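Local coordinates for protein organophosphorus hydrolase (Pseudomonas pseudoalcaligenes, PDB 4LE6) that probably hydrolyses phosphotriesters such as aryl dialkyl phosphates, as a two-zinc metallohydrolase of the metallo-beta-lactamase superfamily, at residues F45-A59 against K83-T96. Numbering follows the deposited sequence.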
# COMPACT_ATOMS: atom_id res chain seq x y z
N PHE A 45 -20.97 -3.19 3.82
CA PHE A 45 -20.45 -1.88 4.20
C PHE A 45 -19.39 -1.42 3.22
O PHE A 45 -18.73 -2.23 2.54
CB PHE A 45 -19.84 -1.90 5.59
CG PHE A 45 -20.82 -2.20 6.70
CD1 PHE A 45 -22.18 -2.35 6.45
CD2 PHE A 45 -20.37 -2.31 8.00
CE1 PHE A 45 -23.06 -2.62 7.49
CE2 PHE A 45 -21.25 -2.59 9.03
CZ PHE A 45 -22.59 -2.75 8.78
N GLU A 46 -19.20 -0.10 3.16
CA GLU A 46 -18.09 0.47 2.40
C GLU A 46 -17.14 1.21 3.33
O GLU A 46 -17.54 2.11 4.08
CB GLU A 46 -18.63 1.42 1.35
CG GLU A 46 -17.57 2.18 0.59
CD GLU A 46 -18.14 3.44 -0.00
OE1 GLU A 46 -18.24 3.53 -1.24
OE2 GLU A 46 -18.52 4.33 0.79
N VAL A 47 -15.87 0.82 3.29
CA VAL A 47 -14.84 1.46 4.10
C VAL A 47 -14.03 2.40 3.23
O VAL A 47 -13.54 2.00 2.16
CB VAL A 47 -13.90 0.41 4.71
CG1 VAL A 47 -12.82 1.05 5.56
CG2 VAL A 47 -14.71 -0.61 5.52
N THR A 48 -13.90 3.65 3.66
CA THR A 48 -13.00 4.60 3.03
C THR A 48 -11.93 4.99 4.05
O THR A 48 -12.23 5.69 5.02
CB THR A 48 -13.71 5.87 2.53
OG1 THR A 48 -14.69 5.53 1.55
CG2 THR A 48 -12.72 6.81 1.87
N ALA A 49 -10.70 4.52 3.84
CA ALA A 49 -9.58 4.94 4.67
C ALA A 49 -9.20 6.35 4.26
O ALA A 49 -9.20 6.66 3.04
CB ALA A 49 -8.39 4.01 4.48
N LEU A 50 -8.88 7.19 5.25
CA LEU A 50 -8.57 8.60 5.02
C LEU A 50 -7.26 9.00 5.70
O LEU A 50 -7.10 8.81 6.90
CB LEU A 50 -9.68 9.49 5.60
CG LEU A 50 -11.07 9.27 5.01
CD1 LEU A 50 -12.08 10.05 5.80
CD2 LEU A 50 -11.08 9.70 3.54
N TYR A 51 -6.36 9.60 4.94
CA TYR A 51 -5.03 9.96 5.42
C TYR A 51 -5.06 11.37 5.98
O TYR A 51 -5.57 12.27 5.34
CB TYR A 51 -4.08 9.89 4.24
CG TYR A 51 -2.62 10.12 4.50
CD1 TYR A 51 -1.89 9.28 5.34
CD2 TYR A 51 -1.94 11.16 3.87
CE1 TYR A 51 -0.52 9.49 5.54
CE2 TYR A 51 -0.57 11.36 4.07
CZ TYR A 51 0.12 10.53 4.90
OH TYR A 51 1.48 10.75 5.09
N ASP A 52 -4.50 11.56 7.18
CA ASP A 52 -4.41 12.91 7.76
C ASP A 52 -3.10 13.59 7.46
O ASP A 52 -3.00 14.82 7.59
CB ASP A 52 -4.58 12.90 9.28
CG ASP A 52 -4.95 14.28 9.82
OD1 ASP A 52 -5.87 14.92 9.25
OD2 ASP A 52 -4.29 14.76 10.76
N GLY A 53 -2.10 12.80 7.11
CA GLY A 53 -0.74 13.28 6.96
C GLY A 53 0.20 12.46 7.83
O GLY A 53 -0.10 11.31 8.16
N TYR A 54 1.33 13.04 8.22
CA TYR A 54 2.31 12.32 9.02
C TYR A 54 2.91 13.20 10.09
O TYR A 54 2.85 14.43 10.01
CB TYR A 54 3.45 11.78 8.14
CG TYR A 54 4.23 12.88 7.43
CD1 TYR A 54 5.33 13.50 8.02
CD2 TYR A 54 3.84 13.33 6.18
CE1 TYR A 54 6.02 14.51 7.38
CE2 TYR A 54 4.55 14.34 5.52
CZ TYR A 54 5.63 14.92 6.13
OH TYR A 54 6.33 15.92 5.49
N VAL A 55 3.50 12.56 11.09
CA VAL A 55 4.29 13.26 12.08
C VAL A 55 5.59 12.45 12.31
O VAL A 55 5.57 11.22 12.32
CB VAL A 55 3.50 13.43 13.40
CG1 VAL A 55 3.06 12.07 13.94
CG2 VAL A 55 4.32 14.18 14.41
N ASP A 56 6.72 13.13 12.46
CA ASP A 56 7.98 12.46 12.75
C ASP A 56 8.09 12.22 14.26
O ASP A 56 8.09 13.18 15.03
CB ASP A 56 9.15 13.29 12.26
CG ASP A 56 9.22 13.39 10.72
OD1 ASP A 56 8.74 12.47 9.99
OD2 ASP A 56 9.77 14.40 10.24
N LEU A 57 8.15 10.96 14.68
CA LEU A 57 8.30 10.61 16.10
C LEU A 57 9.69 10.02 16.38
O LEU A 57 10.11 9.10 15.68
CB LEU A 57 7.23 9.59 16.50
CG LEU A 57 5.77 10.05 16.36
CD1 LEU A 57 4.84 8.92 16.80
CD2 LEU A 57 5.49 11.33 17.16
N PRO A 58 10.43 10.56 17.36
CA PRO A 58 11.75 9.99 17.70
C PRO A 58 11.63 8.54 18.14
O PRO A 58 10.73 8.22 18.92
CB PRO A 58 12.22 10.83 18.90
CG PRO A 58 11.47 12.10 18.80
CD PRO A 58 10.15 11.78 18.15
N ALA A 59 12.54 7.69 17.68
CA ALA A 59 12.51 6.29 18.05
C ALA A 59 12.70 6.13 19.56
O ALA A 59 12.33 5.10 20.13
CB ALA A 59 13.61 5.54 17.30
N LYS A 83 15.99 11.08 11.55
CA LYS A 83 15.27 12.33 11.78
C LYS A 83 13.90 12.03 12.37
O LYS A 83 12.98 12.84 12.29
CB LYS A 83 15.17 13.12 10.47
CG LYS A 83 16.42 13.97 10.17
CD LYS A 83 16.62 14.18 8.68
CE LYS A 83 17.40 15.45 8.39
NZ LYS A 83 17.19 15.90 6.98
N GLY A 84 13.78 10.86 13.00
CA GLY A 84 12.53 10.42 13.58
C GLY A 84 11.80 9.47 12.65
O GLY A 84 12.06 9.46 11.45
N VAL A 85 10.89 8.68 13.21
CA VAL A 85 10.10 7.73 12.43
C VAL A 85 8.88 8.44 11.87
O VAL A 85 8.00 8.89 12.60
CB VAL A 85 9.66 6.55 13.30
CG1 VAL A 85 8.72 5.62 12.53
CG2 VAL A 85 10.88 5.79 13.81
N GLN A 86 8.82 8.56 10.55
CA GLN A 86 7.68 9.19 9.92
C GLN A 86 6.46 8.31 10.14
O GLN A 86 6.41 7.19 9.65
CB GLN A 86 7.91 9.36 8.43
CG GLN A 86 6.71 9.96 7.69
CD GLN A 86 7.05 10.23 6.23
OE1 GLN A 86 8.22 10.26 5.86
NE2 GLN A 86 6.04 10.39 5.41
N THR A 87 5.48 8.85 10.86
CA THR A 87 4.36 8.07 11.31
C THR A 87 3.07 8.63 10.71
O THR A 87 2.80 9.83 10.80
CB THR A 87 4.29 8.06 12.84
OG1 THR A 87 5.49 7.49 13.37
CG2 THR A 87 3.09 7.26 13.33
N ALA A 88 2.29 7.74 10.11
CA ALA A 88 1.02 8.08 9.49
C ALA A 88 -0.03 8.30 10.56
O ALA A 88 0.07 7.73 11.66
CB ALA A 88 0.57 6.95 8.59
N VAL A 89 -1.01 9.12 10.24
CA VAL A 89 -2.19 9.31 11.08
C VAL A 89 -3.40 9.09 10.17
O VAL A 89 -3.58 9.81 9.18
CB VAL A 89 -2.23 10.72 11.66
CG1 VAL A 89 -3.51 10.95 12.47
CG2 VAL A 89 -1.01 10.97 12.54
N ASN A 90 -4.19 8.07 10.46
CA ASN A 90 -5.33 7.71 9.63
C ASN A 90 -6.67 7.85 10.35
O ASN A 90 -6.76 7.75 11.57
CB ASN A 90 -5.19 6.27 9.15
CG ASN A 90 -3.84 5.99 8.52
OD1 ASN A 90 -3.34 6.75 7.69
ND2 ASN A 90 -3.26 4.85 8.89
N ALA A 91 -7.72 8.09 9.57
CA ALA A 91 -9.08 8.03 10.09
C ALA A 91 -9.88 7.13 9.14
O ALA A 91 -9.40 6.81 8.04
CB ALA A 91 -9.68 9.39 10.18
N TYR A 92 -11.07 6.71 9.56
CA TYR A 92 -11.84 5.78 8.73
C TYR A 92 -13.30 6.16 8.61
O TYR A 92 -13.93 6.46 9.60
CB TYR A 92 -11.68 4.36 9.29
CG TYR A 92 -10.24 3.96 9.21
CD1 TYR A 92 -9.71 3.41 8.05
CD2 TYR A 92 -9.37 4.23 10.26
CE1 TYR A 92 -8.40 3.07 7.96
CE2 TYR A 92 -8.04 3.90 10.17
CZ TYR A 92 -7.56 3.33 9.00
OH TYR A 92 -6.22 3.01 8.89
N LEU A 93 -13.82 6.13 7.39
CA LEU A 93 -15.20 6.51 7.12
C LEU A 93 -15.92 5.27 6.64
O LEU A 93 -15.51 4.69 5.64
CB LEU A 93 -15.23 7.57 6.02
CG LEU A 93 -16.58 8.12 5.59
CD1 LEU A 93 -17.25 8.86 6.73
CD2 LEU A 93 -16.37 9.04 4.39
N ILE A 94 -16.95 4.84 7.35
CA ILE A 94 -17.64 3.61 7.01
C ILE A 94 -19.10 3.93 6.72
O ILE A 94 -19.80 4.54 7.53
CB ILE A 94 -17.50 2.57 8.13
CG1 ILE A 94 -16.00 2.26 8.33
CG2 ILE A 94 -18.23 1.28 7.77
CD1 ILE A 94 -15.70 1.34 9.47
N ASN A 95 -19.52 3.56 5.51
CA ASN A 95 -20.90 3.72 5.08
C ASN A 95 -21.56 2.36 5.26
O ASN A 95 -21.26 1.41 4.53
CB ASN A 95 -20.94 4.17 3.61
CG ASN A 95 -22.35 4.41 3.10
OD1 ASN A 95 -23.29 3.76 3.54
ND2 ASN A 95 -22.50 5.35 2.15
N THR A 96 -22.43 2.26 6.27
CA THR A 96 -23.05 1.00 6.64
C THR A 96 -24.42 0.84 5.99
O THR A 96 -25.15 -0.10 6.31
CB THR A 96 -23.30 0.93 8.16
OG1 THR A 96 -24.30 1.89 8.54
CG2 THR A 96 -22.04 1.20 8.92
O HOH W 1 -16.94 4.99 3.06
O HOH W 2 3.23 8.85 5.77
O HOH W 3 11.40 11.18 9.21
O HOH W 4 11.94 15.77 12.15
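Thr-96 runs beside Phe-45 and sets its CB over one face of the ring, toward the rim, 3.8 Å from the centroid in a CH-pi contact. Phe-45 has CG turned anti to its carbonyl carbon (chi1 -64°), which lays the ring alongside the threonine. At the far end the amide of Gln-86 leans over one face of the Tyr-54 ring, NE2 offset toward the rim and 3.7 Å from Tyr-54 CG, the two planes 43° apart. A long, extended glutamine can reach over the ring and still present its polar end to Ser-318 and Arg-321 of the second subunit. The Tyr-51 ring takes Gly-53 N over the centre of one face, and Asn-90 OD1 comes in plane to its edge, 3.7 Å from Tyr-51 CD1. That oxygen is buried without a hydrogen-bond partner, whereas Asn-90 ND2 is held by Leu-295. Strands 45-57 and 85-95 are antiparallel neighbours in one of the two mixed sheets of the metallo-beta-lactamase alpha-beta/beta-alpha sandwich, and Ala-49, Tyr-92 and Ile-94 belong to the face turned to the other sheet. Small Ala-49 leaves room for the Tyr-92 ring, CB to CE1 3.6 Å. On the opposite face Leu-50 CD1 packs 4.0 Å from Leu-93 CB, both leucines resting on helix 118-124. Near Gly-53, whose positive phi suits a residue without CB, two residues, Asp-52 and Gly-53, face the single Val-89 in a beta bulge: Asp-52 N donates to Val-89 O at 2.8 Å, and Val-89 N makes a longer bond to Gly-53 O (3.2 Å). Val-89 there adjoins the zinc ligands Asp-143 and His-294, and the Ala-88 carbonyl accepts a hydrogen bond from His-294 ND1.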